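Local structure of Alpha/beta hydrolase (Enterobacter asburiae, 6KMO) at residues I122-R127 / V323-A328; N303-D308 / P319-A324. The protein probably hydrolyses ester bonds as a lipase or esterase of the alpha/beta-hydrolase fold. The protein carries 2 engineered substitutions. All coordinates share one frame; numbering follows the deposited sequence.

Interaction 1. Residues I122-R127 / V323-A328; sequences IRDLVR and VALEQA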
ATOM      1  N   ILE A 122     -16.003   7.924   2.521  1.00  5.97           N
ATOM      2  CA  ILE A 122     -16.796   6.753   2.881  1.00  6.00           C
ATOM      3  C   ILE A 122     -17.318   6.066   1.630  1.00  5.76           C
ATOM      4  O   ILE A 122     -17.250   4.841   1.505  1.00  6.88           O
ATOM      5  CB  ILE A 122     -17.935   7.142   3.837  1.00  6.55           C
ATOM      6  CG1 ILE A 122     -17.367   7.638   5.161  1.00  7.00           C
ATOM      7  CG2 ILE A 122     -18.849   5.953   4.059  1.00  6.59           C
ATOM      8  CD1 ILE A 122     -18.360   8.410   5.985  1.00  6.79           C
ATOM      9  N   ARG A 123     -17.865   6.841   0.698  1.00  7.07           N
ATOM     10  CA  ARG A 123     -18.368   6.247  -0.535  1.00  6.74           C
ATOM     11  C   ARG A 123     -17.260   5.535  -1.300  1.00  6.84           C
ATOM     12  O   ARG A 123     -17.483   4.452  -1.862  1.00  7.20           O
ATOM     13  CB  ARG A 123     -19.026   7.316  -1.415  1.00  7.49           C
ATOM     14  CG  ARG A 123     -20.370   7.823  -0.899  1.00  8.45           C
ATOM     15  CD  ARG A 123     -20.886   8.909  -1.815  1.00 10.27           C
ATOM     16  NE  ARG A 123     -22.198   9.418  -1.442  1.00  9.09           N
ATOM     17  CZ  ARG A 123     -23.212   9.604  -2.290  1.00 10.71           C
ATOM     18  NH1 ARG A 123     -23.110   9.270  -3.566  1.00 11.98           N
ATOM     19  NH2 ARG A 123     -24.346  10.110  -1.826  1.00 12.10           N
ATOM     20  N   ASP A 124     -16.060   6.116  -1.346  1.00  6.49           N
ATOM     21  CA  ASP A 124     -14.956   5.458  -2.039  1.00  7.27           C
ATOM     22  C   ASP A 124     -14.652   4.099  -1.410  1.00  5.96           C
ATOM     23  O   ASP A 124     -14.385   3.120  -2.119  1.00  8.13           O
ATOM     24  CB  ASP A 124     -13.694   6.326  -1.989  1.00  7.52           C
ATOM     25  CG  ASP A 124     -13.715   7.496  -2.932  1.00  9.23           C
ATOM     26  OD1 ASP A 124     -14.571   7.565  -3.849  1.00  8.60           O
ATOM     27  OD2 ASP A 124     -12.846   8.383  -2.757  1.00  8.58           O
ATOM     28  N   LEU A 125     -14.663   4.021  -0.081  1.00  6.39           N
ATOM     29  CA  LEU A 125     -14.351   2.763   0.591  1.00  6.26           C
ATOM     30  C   LEU A 125     -15.457   1.733   0.399  1.00  7.12           C
ATOM     31  O   LEU A 125     -15.182   0.539   0.256  1.00  7.05           O
ATOM     32  CB  LEU A 125     -14.118   3.024   2.082  1.00  6.70           C
ATOM     33  CG  LEU A 125     -12.842   3.811   2.444  1.00  7.82           C
ATOM     34  CD1 LEU A 125     -12.960   4.351   3.858  1.00  8.77           C
ATOM     35  CD2 LEU A 125     -11.595   2.959   2.263  1.00  8.64           C
ATOM     36  N   VAL A 126     -16.711   2.179   0.418  1.00  6.13           N
ATOM     37  CA  VAL A 126     -17.839   1.296   0.139  1.00  6.29           C
ATOM     38  C   VAL A 126     -17.734   0.735  -1.270  1.00  6.67           C
ATOM     39  O   VAL A 126     -17.889  -0.468  -1.489  1.00  8.06           O
ATOM     40  CB  VAL A 126     -19.145   2.077   0.354  1.00  6.39           C
ATOM     41  CG1 VAL A 126     -20.339   1.315  -0.249  1.00  8.67           C
ATOM     42  CG2 VAL A 126     -19.356   2.338   1.831  1.00  7.18           C
ATOM     43  N   ARG A 127     -17.454   1.592  -2.246  1.00  6.58           N
ATOM     44  CA  ARG A 127     -17.377   1.125  -3.630  1.00  7.26           C
ATOM     45  C   ARG A 127     -16.224   0.150  -3.828  1.00  9.31           C
ATOM     46  O   ARG A 127     -16.373  -0.861  -4.527  1.00 10.06           O
ATOM     47  CB  ARG A 127     -17.248   2.339  -4.542  1.00  7.87           C
ATOM     48  CG  ARG A 127     -18.537   3.137  -4.641  1.00  9.52           C
ATOM     49  CD  ARG A 127     -18.305   4.530  -5.206  1.00 11.91           C
ATOM     50  NE  ARG A 127     -17.680   4.442  -6.512  1.00 13.96           N
ATOM     51  CZ  ARG A 127     -18.346   4.221  -7.638  1.00 17.99           C
ATOM     52  NH1 ARG A 127     -19.667   4.107  -7.625  1.00 15.34           N
ATOM     53  NH2 ARG A 127     -17.682   4.128  -8.779  1.00 22.31           N
ATOM     54  N   VAL A 323      -5.509   5.174  -5.625  1.00  5.85           N
ATOM     55  CA  VAL A 323      -4.966   3.834  -5.456  1.00  6.69           C
ATOM     56  C   VAL A 323      -5.030   3.410  -3.994  1.00  6.41           C
ATOM     57  O   VAL A 323      -5.451   2.292  -3.691  1.00  5.76           O
ATOM     58  CB  VAL A 323      -3.544   3.757  -6.040  1.00  6.37           C
ATOM     59  CG1 VAL A 323      -2.841   2.455  -5.626  1.00  7.62           C
ATOM     60  CG2 VAL A 323      -3.618   3.889  -7.555  1.00  7.59           C
ATOM     61  N   ALA A 324      -4.639   4.290  -3.070  1.00  6.12           N
ATOM     62  CA  ALA A 324      -4.645   3.919  -1.659  1.00  6.07           C
ATOM     63  C   ALA A 324      -6.032   3.482  -1.197  1.00  5.32           C
ATOM     64  O   ALA A 324      -6.169   2.520  -0.421  1.00  6.22           O
ATOM     65  CB  ALA A 324      -4.163   5.084  -0.798  1.00  6.78           C
ATOM     66  N   LEU A 325      -7.074   4.190  -1.620  1.00  5.49           N
ATOM     67  CA  LEU A 325      -8.414   3.857  -1.155  1.00  6.03           C
ATOM     68  C   LEU A 325      -8.928   2.593  -1.829  1.00  6.65           C
ATOM     69  O   LEU A 325      -9.593   1.772  -1.188  1.00  6.72           O
ATOM     70  CB  LEU A 325      -9.355   5.044  -1.345  1.00  6.21           C
ATOM     71  CG  LEU A 325      -8.951   6.265  -0.507  1.00  7.04           C
ATOM     72  CD1 LEU A 325      -9.903   7.431  -0.780  1.00  8.00           C
ATOM     73  CD2 LEU A 325      -8.912   5.964   0.991  1.00  8.13           C
ATOM     74  N   GLU A 326      -8.614   2.401  -3.113  1.00  5.79           N
ATOM     75  CA  GLU A 326      -8.916   1.125  -3.761  1.00  6.10           C
ATOM     76  C   GLU A 326      -8.253  -0.032  -3.018  1.00  7.06           C
ATOM     77  O   GLU A 326      -8.867  -1.081  -2.808  1.00  6.45           O
ATOM     78  CB  GLU A 326      -8.478   1.137  -5.233  1.00  6.98           C
ATOM     79  CG  GLU A 326      -8.830  -0.137  -5.992  1.00  9.79           C
ATOM     80  CD  GLU A 326     -10.326  -0.306  -6.208  1.00 12.12           C
ATOM     81  OE1 GLU A 326     -11.055   0.705  -6.235  1.00 14.71           O
ATOM     82  OE2 GLU A 326     -10.774  -1.461  -6.384  1.00 19.63           O
ATOM     83  N   GLN A 327      -7.002   0.159  -2.601  1.00  5.57           N
ATOM     84  CA  GLN A 327      -6.241  -0.893  -1.938  1.00  5.10           C
ATOM     85  C   GLN A 327      -6.761  -1.171  -0.536  1.00  6.60           C
ATOM     86  O   GLN A 327      -6.776  -2.333  -0.093  1.00  5.95           O
ATOM     87  CB  GLN A 327      -4.760  -0.495  -1.933  1.00  5.49           C
ATOM     88  CG  GLN A 327      -4.125  -0.521  -3.317  1.00  5.72           C
ATOM     89  CD  GLN A 327      -2.655  -0.197  -3.315  1.00  5.82           C
ATOM     90  OE1 GLN A 327      -2.176   0.601  -2.513  1.00  6.46           O
ATOM     91  NE2 GLN A 327      -1.921  -0.802  -4.239  1.00  6.50           N
ATOM     92  N   ALA A 328      -7.179  -0.132   0.188  1.00  6.40           N
ATOM     93  CA  ALA A 328      -7.835  -0.364   1.472  1.00  5.65           C
ATOM     94  C   ALA A 328      -9.118  -1.153   1.283  1.00  6.69           C
ATOM     95  O   ALA A 328      -9.399  -2.092   2.039  1.00  6.70           O
ATOM     96  CB  ALA A 328      -8.117   0.965   2.170  1.00  7.62           C
TER
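Leu125 and Leu325 join two helices of the alpha/beta-hydrolase fold, helix 115-129 and the C-terminal helix 319-335, which lie side by side on one face of the central sheet. The local axes come within 8.5 Å and cross at -50°, and the two leucines form the nearest backbone pair, with Leu125 CA 6.3 Å from Leu325 CA. No hydrogen bond spans this gap; the contact is made by packing. Leu125 leaves its helix alongside the neighbour rather than at it, but with chi2 at 163° CD1 lies anti to CA and CD2 is the branch that reaches across. CD2 alone meets both Leu325 and Ala328: it lies 4.2 Å from CD2 of Leu325 and just as near the carbonyl O of Leu325. The side chain of Leu125 also packs on Phe102 and Phe104 of strand 99-105, tying the helix pair to the sheet. Leu325 points at helix 115-129 and splits its two methyls, CD2 going to Leu125 and CD1 to Asp124. The side chains of Leu325 and Asp124 cross at a slant, CD1 of Leu325 lying 3.7 Å from OD2 of Asp124 and 4.1 Å from CB of the same aspartate. The charge is met elsewhere, since OD2 of Asp124 forms a salt bridge with Arg120, on which Leu325 also rests. One turn beyond Leu325, CB of Ala328 lies 4.0 Å from CD2 of Leu125.

Interaction 2. Residues N303-D308 / P319-A324; sequences NGMIHD and PTVKVA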
ATOM      1  N   ASN A 303       4.029   7.278   0.054  1.00  4.79           N
ATOM      2  CA  ASN A 303       4.981   8.372  -0.042  1.00  5.70           C
ATOM      3  C   ASN A 303       4.382   9.615  -0.705  1.00  6.09           C
ATOM      4  O   ASN A 303       3.441   9.555  -1.499  1.00  6.80           O
ATOM      5  CB  ASN A 303       6.243   7.929  -0.778  1.00  6.53           C
ATOM      6  CG  ASN A 303       7.279   7.333   0.131  1.00  6.91           C
ATOM      7  OD1 ASN A 303       7.056   7.116   1.327  1.00  7.51           O
ATOM      8  ND2 ASN A 303       8.454   7.074  -0.425  1.00  7.52           N
ATOM      9  N   GLY A 304       4.921  10.770  -0.317  1.00  5.34           N
ATOM     10  CA  GLY A 304       4.536  12.025  -0.901  1.00  6.65           C
ATOM     11  C   GLY A 304       3.250  12.595  -0.356  1.00  7.18           C
ATOM     12  O   GLY A 304       2.820  13.661  -0.819  1.00  7.31           O
ATOM     13  N   MET A 305       2.622  11.919   0.601  1.00  6.14           N
ATOM     14  CA  MET A 305       1.302  12.288   1.090  1.00  5.66           C
ATOM     15  C   MET A 305       1.391  13.038   2.414  1.00  5.45           C
ATOM     16  O   MET A 305       2.293  12.818   3.231  1.00  6.89           O
ATOM     17  CB  MET A 305       0.421  11.041   1.301  1.00  6.14           C
ATOM     18  CG  MET A 305       0.016  10.293   0.047  1.00  8.06           C
ATOM     19  SD  MET A 305      -0.944  11.307  -1.198  1.00  0.32           S
ATOM     20  CE  MET A 305       0.414  11.702  -2.399  1.00  8.01           C
ATOM     21  N   ILE A 306       0.414  13.911   2.621  1.00  6.84           N
ATOM     22  CA  ILE A 306       0.180  14.537   3.902  1.00  5.89           C
ATOM     23  C   ILE A 306      -0.900  13.787   4.673  1.00  5.70           C
ATOM     24  O   ILE A 306      -1.638  12.966   4.128  1.00  5.89           O
ATOM     25  CB  ILE A 306      -0.233  16.024   3.743  1.00  6.47           C
ATOM     26  CG1 ILE A 306      -1.442  16.155   2.823  1.00  6.49           C
ATOM     27  CG2 ILE A 306       0.942  16.856   3.269  1.00  8.74           C
ATOM     28  CD1 ILE A 306      -2.072  17.518   2.844  1.00 10.07           C
ATOM     29  N   HIS A 307      -1.010  14.102   5.958  1.00  6.44           N
ATOM     30  CA  HIS A 307      -2.128  13.655   6.771  1.00  6.05           C
ATOM     31  C   HIS A 307      -3.452  13.880   6.047  1.00  6.23           C
ATOM     32  O   HIS A 307      -3.678  14.915   5.425  1.00  6.73           O
ATOM     33  CB  HIS A 307      -2.126  14.433   8.092  1.00  6.27           C
ATOM     34  CG  HIS A 307      -3.161  13.960   9.050  1.00  7.81           C
ATOM     35  ND1 HIS A 307      -3.067  12.756   9.702  1.00  7.97           N
ATOM     36  CD2 HIS A 307      -4.357  14.495   9.400  1.00  9.80           C
ATOM     37  CE1 HIS A 307      -4.155  12.584  10.447  1.00  8.78           C
ATOM     38  NE2 HIS A 307      -4.944  13.628  10.283  1.00 10.10           N
ATOM     39  N   ASP A 308      -4.362  12.908   6.161  1.00  5.63           N
ATOM     40  CA  ASP A 308      -5.713  13.035   5.609  1.00  5.88           C
ATOM     41  C   ASP A 308      -5.709  13.112   4.083  1.00  5.87           C
ATOM     42  O   ASP A 308      -6.667  13.595   3.475  1.00  5.90           O
ATOM     43  CB  ASP A 308      -6.489  14.212   6.221  1.00  6.76           C
ATOM     44  CG  ASP A 308      -7.371  13.802   7.381  1.00  7.79           C
ATOM     45  OD1 ASP A 308      -7.819  12.627   7.478  1.00  8.08           O
ATOM     46  OD2 ASP A 308      -7.674  14.708   8.197  1.00 10.48           O
ATOM     47  N   PRO A 319      -3.331  10.740  -7.828  1.00  7.15           N
ATOM     48  CA  PRO A 319      -3.222   9.317  -8.167  1.00  7.33           C
ATOM     49  C   PRO A 319      -3.045   8.421  -6.962  1.00  6.68           C
ATOM     50  O   PRO A 319      -3.709   7.378  -6.874  1.00  7.55           O
ATOM     51  CB  PRO A 319      -2.018   9.271  -9.112  1.00  8.29           C
ATOM     52  CG  PRO A 319      -2.108  10.617  -9.816  1.00 10.12           C
ATOM     53  CD  PRO A 319      -2.528  11.584  -8.732  1.00  8.58           C
ATOM     54  N   THR A 320      -2.182   8.812  -6.020  1.00  5.88           N
ATOM     55  CA  THR A 320      -1.937   7.991  -4.840  1.00  6.12           C
ATOM     56  C   THR A 320      -3.203   7.804  -4.019  1.00  7.01           C
ATOM     57  O   THR A 320      -3.403   6.742  -3.427  1.00  6.62           O
ATOM     58  CB  THR A 320      -0.857   8.637  -3.977  1.00  6.38           C
ATOM     59  OG1 THR A 320       0.388   8.616  -4.668  1.00  6.64           O
ATOM     60  CG2 THR A 320      -0.670   7.929  -2.635  1.00  6.62           C
ATOM     61  N   VAL A 321      -4.028   8.841  -3.906  1.00  6.04           N
ATOM     62  CA  VAL A 321      -5.262   8.742  -3.130  1.00  5.03           C
ATOM     63  C   VAL A 321      -6.172   7.681  -3.724  1.00  7.07           C
ATOM     64  O   VAL A 321      -6.681   6.801  -3.020  1.00  6.11           O
ATOM     65  CB  VAL A 321      -5.960  10.115  -3.049  1.00  7.02           C
ATOM     66  CG1 VAL A 321      -7.381   9.976  -2.495  1.00  7.00           C
ATOM     67  CG2 VAL A 321      -5.122  11.080  -2.205  1.00  7.44           C
ATOM     68  N   LYS A 322      -6.410   7.760  -5.031  1.00  6.24           N
ATOM     69  CA  LYS A 322      -7.305   6.813  -5.671  1.00  6.81           C
ATOM     70  C   LYS A 322      -6.815   5.390  -5.488  1.00  6.87           C
ATOM     71  O   LYS A 322      -7.604   4.486  -5.179  1.00  7.29           O
ATOM     72  CB  LYS A 322      -7.437   7.149  -7.150  1.00  7.28           C
ATOM     73  CG  LYS A 322      -8.130   8.499  -7.368  1.00  9.41           C
ATOM     74  CD  LYS A 322      -8.566   8.715  -8.820  1.00 16.50           C
ATOM     75  CE  LYS A 322      -7.444   9.206  -9.685  1.00 28.92           C
ATOM     76  NZ  LYS A 322      -7.961   9.529 -11.057  1.00 32.52           N
ATOM     77  N   VAL A 323      -5.509   5.174  -5.625  1.00  5.85           N
ATOM     78  CA  VAL A 323      -4.966   3.834  -5.456  1.00  6.69           C
ATOM     79  C   VAL A 323      -5.030   3.410  -3.994  1.00  6.41           C
ATOM     80  O   VAL A 323      -5.451   2.292  -3.691  1.00  5.76           O
ATOM     81  CB  VAL A 323      -3.544   3.757  -6.040  1.00  6.37           C
ATOM     82  CG1 VAL A 323      -2.841   2.455  -5.626  1.00  7.62           C
ATOM     83  CG2 VAL A 323      -3.618   3.889  -7.555  1.00  7.59           C
ATOM     84  N   ALA A 324      -4.639   4.290  -3.070  1.00  6.12           N
ATOM     85  CA  ALA A 324      -4.645   3.919  -1.659  1.00  6.07           C
ATOM     86  C   ALA A 324      -6.032   3.482  -1.197  1.00  5.32           C
ATOM     87  O   ALA A 324      -6.169   2.520  -0.421  1.00  6.22           O
ATOM     88  CB  ALA A 324      -4.163   5.084  -0.798  1.00  6.78           C
TER
HETATM   89  O   HOH W   1       2.772   7.861  -3.537  1.00  7.59           O
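Met305 meets Thr320 where the loop carrying His307 passes the start of the C-terminal helix of the alpha/beta-hydrolase fold. His307 binds Asp277 through ND1 and touches Ser180 of the probable nucleophile elbow, consistent with a Ser-Asp-His catalytic triad. Helix 319-335 begins at Pro319, and Thr320, next in line, carries most of the contact. Its side chain and that of Met305 reach toward each other tip to tip, CG2 of Thr320 lying 3.6 Å from CG of Met305 and 3.7 Å from SD. The thioether is bent rather than extended (chi2 -59°, chi3 101°), which turns its end toward the threonine and brings CE to 3.7 Å from CB of Thr320. Away from CG2, OG1 of Thr320 uses a water: the water lies 2.7 Å from OG1 and donates a hydrogen bond, also 2.7 Å long, to the carbonyl O of Asn303. The same hydroxyl makes a weak hydrogen bond to Val297 O of the second subunit, so the bridge sits beside the dimer interface. Val321 follows with a lighter touch, its CG2 4.3 Å from SD of Met305, while Val32 of helix 30-41 gives the methionine further cover. Ala324 completes the turn that Thr320 opens, the N of Ala324 hydrogen-bonded to the O of Thr320 at 2.8 Å.

Overall arrangement
Both contacts are buried and both use the C-terminal helix 319-335, with centres about 12 Å apart; Val323 and Ala324 belong to both segments. Interaction 2 takes the first turn of that helix and fits it to the loop bearing the probable catalytic histidine. Interaction 1 lies farther along and packs the helix against helix 115-129 across a long sequence separation. Neither has a direct hydrogen bond between its segments, but their chemistry differs: interaction 1 is made of leucine and alanine methyls and the flank of an ion-paired aspartate, whereas interaction 2 adds to its thioether packing a water bridge to a backbone carbonyl. The second subunit lies against both, through Gln327 in the first and Asn303 and Thr320 in the second.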